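Local coordinates for filamentation induced by cAMP protein Fic (Desulfovibrio alaskensis, PDB 4RGL) that belongs to the Fic/DOC family, pairing a mainly helical Fic core with a C-terminal domain of the helix-turn-helix class, at residues 9-14 with 175-180; 30-35 with 250-255; 48-53 with 67-72. One frame throughout, in Å; residues are numbered along the deposited sequence.

How the interactions relate
Interactions 2 and 3 are buried, interaction 1 only partly. Interaction 1 lies farthest out, its centre about 24 Å from the centre of the chain, where the loop before helix 16-32 meets helix 168-182. Interaction 2 packs the last turn of helix 16-32 on helix 238-257, so one contact fixes the loop leading into helix 16-32 and the other the end of that helix. Interaction 3 joins the next helix, 42-59, to helix 66-74. A long, weak ion pair between Glu-254 and Arg-51 links interactions 2 and 3. Interaction 1 sets proline rings against a carboxylate and a tyrosine, interaction 2 a tyrosine against small aliphatic groups, and interaction 3 branched aliphatic chains and a threonine.

Interaction 1 of 3, residues 9-14 with 175-180; sequences QPPYTI and FHYEFE
Pro-10 and Pro-11, in an irregular loop with an inverse gamma turn centred on Pro-11, lie against Glu-178 and Tyr-177 of helix 168-182; the backbones come nearest at the CA atoms of Pro-10 and Glu-178, 7.4 Å apart. The turn is closed by a backbone hydrogen bond from Tyr-12 N to Pro-10 O. Glu-178 carries most of the contact. Its chain is bent at chi2 (-61°), which brings the carboxylate round to the two proline rings: OE2 of Glu-178 lies 3.3 Å from CB of Pro-10 and 3.4 Å from CD of Pro-11. Farther back along the same chain, CG of Glu-178 rests 3.7 Å from CB of Pro-10. The second touch is apolar, with CG of Pro-11 at 4.0 Å from CE2 of Tyr-177; the proline approaches the ring obliquely, and the two side chains cross at about a right angle. Tyr-177 is tied at its far end by a weak hydrogen bond from OH to the carbonyl of Ala-231, while Pro-10 also packs on Trp-160 of helix 150-163. Helix 168-182 leads directly into the Fic signature motif beginning at His-183. Prolines offer no backbone N-H, and across this contact the carboxylate meets only ring carbons; between these two segments, loop and helix are held by van der Waals packing.

Interaction 2 of 3, residues 30-35 with 250-255; sequences GRYTVL and DAVREA
Tyr-32, in the last turn of helix 16-32, brings its ring obliquely against Val-252 and Ala-255, two residues about one turn apart on helix 238-257. Followed along that helix, the stretch begins with Asp-250, which is turned to charged partners: OD1 of Asp-250 forms a salt bridge of 2.7 Å with NH2 of Arg-253, and OD2 pairs with Arg-220. Ala-251 is buried, and its carbonyl receives a weak backbone hydrogen bond from N of Ala-255. At Val-252 the two backbones come closest, CA of Val-252 standing 7.8 Å from CA of Tyr-32. Of the two valine methyls CG2 makes the contact, obliquely and rather loosely, lying 4.4 Å from CG of Tyr-32 at the root of the ring. Arg-253 takes no part in the apolar contact; besides reaching back to Asp-250 through a weak, strongly bent hydrogen bond (117° at the hydrogen), it forms a salt bridge with Glu-24, giving helix 16-32 a second, ionic tie to this helix. Ala-255 completes the contact: its CB points toward the tyrosine and comes to 3.7 Å from CE1 of Tyr-32, farther out along the ring. Valine and alanine thus bear on successive parts of one aromatic side chain; with CG of Tyr-32 anti to the backbone N (chi1 -172°), the ring is carried out toward helix 238-257. In the fold, this apolar patch joins the C-terminal end of helix 16-32 to the C-terminal part of helix 238-257, with Leu-207 from a loop also packing on the tyrosine and helix 214-219 meeting Glu-254 beside it.

Interaction 3 of 3, residues 48-53 with 67-72; sequences NRIRTI and EQVTAV
Ile-50 pushes its two branches over Thr-70, the residue whose CA lies nearest its own, at 6.2 Å. The CG2 methyl of Ile-50 approaches OG1 of Thr-70 at 3.3 Å, and CD1, at the end of the extended branch (chi2 177°), reaches CG2 of Thr-70 at 3.9 Å, the two side chains crossing at about a right angle. The threonine oxygen gains no polar partner from the isoleucine; it is satisfied within its own helix by a hydrogen bond to the carbonyl of Leu-66. Val-69 makes the other half of the contact through one methyl. With CG1 anti to the backbone N (chi1 171°), this methyl meets two isoleucines a turn apart, 4.0 Å from CG2 of Ile-50 and 4.3 Å from CG2 of Ile-53. Leu-66 and Ile-73 extend the patch along helix 66-74, and Val-88 of helix 82-95 packs on Val-69. The short helix segments have N-to-C directions 119° apart and axes 9.6 Å apart at closest approach. Helices 42-59 and 66-74 follow each other in the chain and pack as a steeply crossed helical pair, in the mainly helical part of this Fic protein. The end of helix 42-59 and the residues just after it spell Ser-x-x-x-Glu-Asn, consistent with the inhibitory-helix motif of Fic proteins.

Interaction 1 of 3, residues 9-14 with 175-180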
loop_
_atom_site.group_PDB
_atom_site.type_symbol
_atom_site.label_atom_id
_atom_site.label_comp_id
_atom_site.label_asym_id
_atom_site.label_seq_id
_atom_site.Cartn_x
_atom_site.Cartn_y
_atom_site.Cartn_z
ATOM N N GLN A 9 -27.757 10.259 -10.765
ATOM C CA GLN A 9 -26.419 10.818 -10.577
ATOM C C GLN A 9 -26.216 11.232 -9.103
ATOM O O GLN A 9 -27.090 11.869 -8.505
ATOM C CB GLN A 9 -26.153 12.022 -11.529
ATOM C CG GLN A 9 -27.055 13.238 -11.291
ATOM C CD GLN A 9 -26.443 14.497 -11.853
ATOM O OE1 GLN A 9 -25.565 15.118 -11.238
ATOM N NE2 GLN A 9 -26.913 14.919 -13.016
ATOM N N PRO A 10 -25.063 10.876 -8.498
ATOM C CA PRO A 10 -24.824 11.261 -7.094
ATOM C C PRO A 10 -24.609 12.797 -6.935
ATOM O O PRO A 10 -24.437 13.504 -7.938
ATOM C CB PRO A 10 -23.557 10.470 -6.725
ATOM C CG PRO A 10 -23.400 9.437 -7.830
ATOM C CD PRO A 10 -23.950 10.078 -9.036
ATOM N N PRO A 11 -24.633 13.341 -5.671
ATOM C CA PRO A 11 -24.514 14.812 -5.503
ATOM C C PRO A 11 -23.095 15.325 -5.796
ATOM O O PRO A 11 -22.412 15.823 -4.894
ATOM C CB PRO A 11 -24.885 15.028 -4.032
ATOM C CG PRO A 11 -24.574 13.733 -3.368
ATOM C CD PRO A 11 -24.886 12.668 -4.377
ATOM N N TYR A 12 -22.684 15.268 -7.064
ATOM C CA TYR A 12 -21.367 15.726 -7.462
ATOM C C TYR A 12 -21.418 17.188 -7.895
ATOM O O TYR A 12 -22.009 17.507 -8.933
ATOM C CB TYR A 12 -20.803 14.843 -8.593
ATOM N N THR A 13 -20.865 18.094 -7.057
ATOM C CA THR A 13 -20.758 19.528 -7.381
ATOM C C THR A 13 -19.309 19.991 -7.166
ATOM O O THR A 13 -18.792 19.906 -6.048
ATOM C CB THR A 13 -21.755 20.362 -6.547
ATOM O OG1 THR A 13 -21.551 20.083 -5.163
ATOM C CG2 THR A 13 -23.213 20.092 -6.929
ATOM N N ILE A 14 -18.634 20.420 -8.254
ATOM C CA ILE A 14 -17.210 20.793 -8.221
ATOM C C ILE A 14 -17.009 22.103 -7.403
ATOM O O ILE A 14 -17.970 22.827 -7.148
ATOM C CB ILE A 14 -16.629 20.932 -9.679
ATOM C CG1 ILE A 14 -16.867 19.636 -10.519
ATOM C CG2 ILE A 14 -15.142 21.294 -9.651
ATOM C CD1 ILE A 14 -18.317 19.482 -11.121
ATOM N N PHE A 175 -17.749 7.347 -5.714
ATOM C CA PHE A 175 -18.118 5.945 -5.519
ATOM C C PHE A 175 -17.966 5.544 -4.048
ATOM O O PHE A 175 -18.875 4.940 -3.483
ATOM C CB PHE A 175 -17.269 5.027 -6.410
ATOM C CG PHE A 175 -17.681 3.571 -6.351
ATOM C CD1 PHE A 175 -17.197 2.734 -5.351
ATOM C CD2 PHE A 175 -18.562 3.042 -7.285
ATOM C CE1 PHE A 175 -17.608 1.404 -5.275
ATOM C CE2 PHE A 175 -18.958 1.704 -7.217
ATOM C CZ PHE A 175 -18.477 0.894 -6.214
ATOM N N HIS A 176 -16.815 5.897 -3.429
ATOM C CA HIS A 176 -16.539 5.610 -2.011
ATOM C C HIS A 176 -17.661 6.152 -1.133
ATOM O O HIS A 176 -18.157 5.448 -0.263
ATOM C CB HIS A 176 -15.182 6.241 -1.598
ATOM C CG HIS A 176 -14.598 5.688 -0.324
ATOM N ND1 HIS A 176 -13.252 5.382 -0.225
ATOM C CD2 HIS A 176 -15.198 5.395 0.854
ATOM C CE1 HIS A 176 -13.073 4.945 1.010
ATOM N NE2 HIS A 176 -14.219 4.915 1.690
ATOM N N TYR A 177 -18.089 7.395 -1.399
ATOM C CA TYR A 177 -19.135 8.071 -0.639
ATOM C C TYR A 177 -20.478 7.374 -0.812
ATOM O O TYR A 177 -21.183 7.145 0.174
ATOM C CB TYR A 177 -19.234 9.537 -1.078
ATOM C CG TYR A 177 -20.413 10.280 -0.495
ATOM C CD1 TYR A 177 -20.381 10.768 0.808
ATOM C CD2 TYR A 177 -21.509 10.614 -1.286
ATOM C CE1 TYR A 177 -21.435 11.516 1.329
ATOM C CE2 TYR A 177 -22.552 11.396 -0.789
ATOM C CZ TYR A 177 -22.515 11.837 0.522
ATOM O OH TYR A 177 -23.561 12.575 1.027
ATOM N N GLU A 178 -20.836 7.033 -2.050
ATOM C CA GLU A 178 -22.097 6.357 -2.329
ATOM C C GLU A 178 -22.094 4.933 -1.767
ATOM O O GLU A 178 -23.057 4.530 -1.113
ATOM C CB GLU A 178 -22.372 6.334 -3.833
ATOM C CG GLU A 178 -22.708 7.700 -4.407
ATOM C CD GLU A 178 -23.951 8.339 -3.816
ATOM O OE1 GLU A 178 -24.969 7.627 -3.656
ATOM O OE2 GLU A 178 -23.909 9.554 -3.522
ATOM N N PHE A 179 -20.978 4.188 -1.979
ATOM C CA PHE A 179 -20.828 2.807 -1.505
ATOM C C PHE A 179 -20.966 2.733 0.019
ATOM O O PHE A 179 -21.609 1.819 0.527
ATOM C CB PHE A 179 -19.461 2.234 -1.944
ATOM C CG PHE A 179 -19.274 0.767 -1.648
ATOM C CD1 PHE A 179 -18.796 0.343 -0.410
ATOM C CD2 PHE A 179 -19.548 -0.193 -2.612
ATOM C CE1 PHE A 179 -18.650 -1.020 -0.126
ATOM C CE2 PHE A 179 -19.374 -1.555 -2.336
ATOM C CZ PHE A 179 -18.926 -1.958 -1.093
ATOM N N GLU A 180 -20.362 3.696 0.747
ATOM C CA GLU A 180 -20.414 3.717 2.212
ATOM C C GLU A 180 -21.861 3.940 2.698
ATOM O O GLU A 180 -22.265 3.368 3.711
ATOM C CB GLU A 180 -19.476 4.812 2.771
ATOM C CG GLU A 180 -19.128 4.646 4.254
ATOM C CD GLU A 180 -20.133 5.203 5.256
ATOM O OE1 GLU A 180 -21.090 5.889 4.828
ATOM O OE2 GLU A 180 -19.896 5.047 6.475
#

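Interaction 2 of 3, residues 30-35 with 250-255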
loop_
_atom_site.group_PDB
_atom_site.type_symbol
_atom_site.label_atom_id
_atom_site.label_comp_id
_atom_site.label_asym_id
_atom_site.label_seq_id
_atom_site.Cartn_x
_atom_site.Cartn_y
_atom_site.Cartn_z
ATOM N N GLY A 30 2.983 13.445 -12.170
ATOM C CA GLY A 30 3.875 13.800 -13.269
ATOM C C GLY A 30 5.338 13.640 -12.903
ATOM O O GLY A 30 6.175 13.426 -13.776
ATOM N N ARG A 31 5.649 13.730 -11.588
ATOM C CA ARG A 31 6.986 13.464 -11.048
ATOM C C ARG A 31 7.098 12.004 -10.575
ATOM O O ARG A 31 8.045 11.305 -10.940
ATOM C CB ARG A 31 7.296 14.421 -9.887
ATOM C CG ARG A 31 8.060 15.661 -10.292
ATOM C CD ARG A 31 8.311 16.558 -9.092
ATOM N NE ARG A 31 9.393 17.515 -9.336
ATOM C CZ ARG A 31 10.650 17.326 -8.939
ATOM N NH1 ARG A 31 10.983 16.236 -8.256
ATOM N NH2 ARG A 31 11.577 18.239 -9.198
ATOM N N TYR A 32 6.097 11.540 -9.777
ATOM C CA TYR A 32 6.033 10.168 -9.214
ATOM C C TYR A 32 6.283 9.100 -10.307
ATOM O O TYR A 32 6.701 7.984 -9.992
ATOM C CB TYR A 32 4.654 9.935 -8.539
ATOM C CG TYR A 32 4.536 8.634 -7.764
ATOM C CD1 TYR A 32 5.197 8.463 -6.547
ATOM C CD2 TYR A 32 3.614 7.658 -8.140
ATOM C CE1 TYR A 32 5.029 7.305 -5.785
ATOM C CE2 TYR A 32 3.422 6.505 -7.374
ATOM C CZ TYR A 32 4.136 6.332 -6.197
ATOM O OH TYR A 32 3.963 5.194 -5.444
ATOM N N THR A 33 6.038 9.457 -11.587
ATOM C CA THR A 33 6.303 8.567 -12.710
ATOM C C THR A 33 7.765 8.776 -13.191
ATOM O O THR A 33 8.697 8.458 -12.454
ATOM C CB THR A 33 5.267 8.797 -13.837
ATOM O OG1 THR A 33 5.235 10.189 -14.167
ATOM C CG2 THR A 33 3.864 8.320 -13.451
ATOM N N VAL A 34 7.952 9.364 -14.407
ATOM C CA VAL A 34 9.287 9.635 -14.998
ATOM C C VAL A 34 10.249 8.417 -14.750
ATOM O O VAL A 34 9.995 7.321 -15.259
ATOM C CB VAL A 34 9.904 10.967 -14.452
ATOM C CG1 VAL A 34 11.130 11.375 -15.267
ATOM C CG2 VAL A 34 8.871 12.084 -14.451
ATOM N N LEU A 35 11.315 8.616 -13.937
ATOM C CA LEU A 35 12.263 7.552 -13.597
ATOM C C LEU A 35 12.083 7.120 -12.141
ATOM O O LEU A 35 12.739 6.173 -11.694
ATOM C CB LEU A 35 13.725 8.016 -13.850
ATOM C CG LEU A 35 14.415 7.469 -15.141
ATOM C CD1 LEU A 35 14.701 5.980 -15.028
ATOM C CD2 LEU A 35 13.590 7.781 -16.396
ATOM N N ASP A 250 -1.711 14.359 0.049
ATOM C CA ASP A 250 -0.753 14.218 1.142
ATOM C C ASP A 250 -0.040 12.868 1.066
ATOM O O ASP A 250 1.144 12.776 1.399
ATOM C CB ASP A 250 -1.461 14.371 2.496
ATOM C CG ASP A 250 -2.213 15.682 2.638
ATOM O OD1 ASP A 250 -1.762 16.693 2.053
ATOM O OD2 ASP A 250 -3.260 15.693 3.311
ATOM N N ALA A 251 -0.750 11.826 0.592
ATOM C CA ALA A 251 -0.177 10.499 0.454
ATOM C C ALA A 251 0.811 10.454 -0.702
ATOM O O ALA A 251 1.962 10.073 -0.505
ATOM C CB ALA A 251 -1.279 9.466 0.246
ATOM N N VAL A 252 0.392 10.906 -1.897
ATOM C CA VAL A 252 1.271 10.892 -3.063
ATOM C C VAL A 252 2.445 11.899 -2.851
ATOM O O VAL A 252 3.513 11.727 -3.430
ATOM C CB VAL A 252 0.489 11.176 -4.377
ATOM C CG1 VAL A 252 0.044 12.632 -4.455
ATOM C CG2 VAL A 252 1.315 10.794 -5.600
ATOM N N ARG A 253 2.272 12.853 -1.920
ATOM C CA ARG A 253 3.310 13.814 -1.587
ATOM C C ARG A 253 4.367 13.171 -0.659
ATOM O O ARG A 253 5.556 13.299 -0.922
ATOM C CB ARG A 253 2.697 15.062 -0.939
ATOM C CG ARG A 253 3.662 16.241 -0.815
ATOM C CD ARG A 253 2.917 17.568 -0.786
ATOM N NE ARG A 253 1.878 17.595 0.246
ATOM C CZ ARG A 253 1.006 18.589 0.394
ATOM N NH1 ARG A 253 1.035 19.635 -0.426
ATOM N NH2 ARG A 253 0.092 18.540 1.352
ATOM N N GLU A 254 3.925 12.407 0.383
ATOM C CA GLU A 254 4.878 11.734 1.287
ATOM C C GLU A 254 5.526 10.518 0.585
ATOM O O GLU A 254 6.523 9.991 1.072
ATOM C CB GLU A 254 4.205 11.300 2.625
ATOM C CG GLU A 254 3.243 10.122 2.510
ATOM C CD GLU A 254 3.017 9.350 3.807
ATOM O OE1 GLU A 254 4.020 9.036 4.492
ATOM O OE2 GLU A 254 1.861 8.932 4.053
ATOM N N ALA A 255 4.983 10.114 -0.578
ATOM C CA ALA A 255 5.533 9.008 -1.358
ATOM C C ALA A 255 6.751 9.457 -2.165
ATOM O O ALA A 255 7.674 8.674 -2.367
ATOM C CB ALA A 255 4.473 8.445 -2.284
#

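Interaction 3 of 3, residues 48-53 with 67-72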
loop_
_atom_site.group_PDB
_atom_site.type_symbol
_atom_site.label_atom_id
_atom_site.label_comp_id
_atom_site.label_asym_id
_atom_site.label_seq_id
_atom_site.Cartn_x
_atom_site.Cartn_y
_atom_site.Cartn_z
ATOM N N ASN A 48 4.473 -0.830 0.799
ATOM C CA ASN A 48 3.298 0.022 0.651
ATOM C C ASN A 48 2.022 -0.789 0.757
ATOM O O ASN A 48 1.100 -0.394 1.475
ATOM C CB ASN A 48 3.340 0.760 -0.676
ATOM C CG ASN A 48 4.384 1.840 -0.730
ATOM O OD1 ASN A 48 4.911 2.284 0.300
ATOM N ND2 ASN A 48 4.633 2.356 -1.919
ATOM N N ARG A 49 1.965 -1.946 0.052
ATOM C CA ARG A 49 0.803 -2.831 0.086
ATOM C C ARG A 49 0.515 -3.291 1.531
ATOM O O ARG A 49 -0.631 -3.239 1.965
ATOM C CB ARG A 49 1.021 -4.043 -0.843
ATOM C CG ARG A 49 -0.145 -5.056 -0.862
ATOM C CD ARG A 49 -1.495 -4.417 -1.218
ATOM N NE ARG A 49 -1.436 -3.619 -2.453
ATOM C CZ ARG A 49 -1.566 -4.126 -3.676
ATOM N NH1 ARG A 49 -1.674 -5.436 -3.850
ATOM N NH2 ARG A 49 -1.532 -3.334 -4.734
ATOM N N ILE A 50 1.576 -3.661 2.295
ATOM C CA ILE A 50 1.431 -4.078 3.692
ATOM C C ILE A 50 0.868 -2.901 4.536
ATOM O O ILE A 50 -0.048 -3.109 5.338
ATOM C CB ILE A 50 2.782 -4.607 4.263
ATOM C CG1 ILE A 50 3.182 -5.945 3.575
ATOM C CG2 ILE A 50 2.707 -4.774 5.785
ATOM C CD1 ILE A 50 4.571 -6.533 4.021
ATOM N N ARG A 51 1.368 -1.654 4.289
ATOM C CA ARG A 51 0.869 -0.449 4.972
ATOM C C ARG A 51 -0.616 -0.223 4.668
ATOM O O ARG A 51 -1.391 0.072 5.581
ATOM C CB ARG A 51 1.684 0.789 4.565
ATOM C CG ARG A 51 3.092 0.818 5.145
ATOM C CD ARG A 51 3.845 2.053 4.704
ATOM N NE ARG A 51 3.216 3.277 5.200
ATOM C CZ ARG A 51 3.481 4.489 4.728
ATOM N NH1 ARG A 51 4.323 4.644 3.712
ATOM N NH2 ARG A 51 2.869 5.552 5.233
ATOM N N THR A 52 -1.017 -0.375 3.379
ATOM C CA THR A 52 -2.419 -0.251 2.955
ATOM C C THR A 52 -3.309 -1.269 3.718
ATOM O O THR A 52 -4.337 -0.890 4.288
ATOM C CB THR A 52 -2.524 -0.459 1.426
ATOM O OG1 THR A 52 -1.948 0.665 0.766
ATOM C CG2 THR A 52 -3.965 -0.656 0.954
ATOM N N ILE A 53 -2.890 -2.539 3.746
ATOM C CA ILE A 53 -3.651 -3.607 4.381
ATOM C C ILE A 53 -3.747 -3.365 5.893
ATOM O O ILE A 53 -4.851 -3.349 6.440
ATOM C CB ILE A 53 -3.015 -4.991 4.059
ATOM C CG1 ILE A 53 -3.142 -5.307 2.539
ATOM C CG2 ILE A 53 -3.650 -6.096 4.907
ATOM C CD1 ILE A 53 -2.231 -6.379 2.048
ATOM N N GLU A 67 4.324 -4.325 12.129
ATOM C CA GLU A 67 5.332 -5.377 12.281
ATOM C C GLU A 67 4.674 -6.780 12.217
ATOM O O GLU A 67 5.216 -7.688 11.579
ATOM C CB GLU A 67 6.092 -5.195 13.616
ATOM C CG GLU A 67 7.209 -6.209 13.844
ATOM C CD GLU A 67 7.919 -6.092 15.185
ATOM O OE1 GLU A 67 7.864 -4.999 15.798
ATOM O OE2 GLU A 67 8.576 -7.077 15.594
ATOM N N GLN A 68 3.485 -6.935 12.847
ATOM C CA GLN A 68 2.754 -8.209 12.849
ATOM C C GLN A 68 2.189 -8.518 11.457
ATOM O O GLN A 68 2.425 -9.603 10.928
ATOM C CB GLN A 68 1.622 -8.191 13.890
ATOM C CG GLN A 68 2.116 -8.218 15.331
ATOM C CD GLN A 68 0.972 -8.206 16.315
ATOM O OE1 GLN A 68 0.283 -7.194 16.497
ATOM N NE2 GLN A 68 0.771 -9.323 17.004
ATOM N N VAL A 69 1.464 -7.546 10.849
ATOM C CA VAL A 69 0.876 -7.718 9.514
ATOM C C VAL A 69 1.987 -8.076 8.492
ATOM O O VAL A 69 1.798 -8.976 7.668
ATOM C CB VAL A 69 0.086 -6.458 9.082
ATOM C CG1 VAL A 69 -0.335 -6.543 7.615
ATOM C CG2 VAL A 69 -1.126 -6.246 9.984
ATOM N N THR A 70 3.172 -7.433 8.617
ATOM C CA THR A 70 4.328 -7.746 7.773
ATOM C C THR A 70 4.715 -9.219 7.940
ATOM O O THR A 70 4.846 -9.935 6.947
ATOM C CB THR A 70 5.508 -6.821 8.122
ATOM O OG1 THR A 70 5.105 -5.464 7.960
ATOM C CG2 THR A 70 6.738 -7.102 7.273
ATOM N N ALA A 71 4.838 -9.681 9.204
ATOM C CA ALA A 71 5.224 -11.052 9.512
ATOM C C ALA A 71 4.191 -12.067 8.972
ATOM O O ALA A 71 4.579 -13.128 8.484
ATOM C CB ALA A 71 5.391 -11.222 11.009
ATOM N N VAL A 72 2.871 -11.724 9.036
ATOM C CA VAL A 72 1.806 -12.592 8.497
ATOM C C VAL A 72 2.013 -12.784 7.006
ATOM O O VAL A 72 2.070 -13.916 6.530
ATOM C CB VAL A 72 0.389 -12.021 8.786
ATOM C CG1 VAL A 72 -0.692 -12.907 8.169
ATOM C CG2 VAL A 72 0.160 -11.854 10.272
#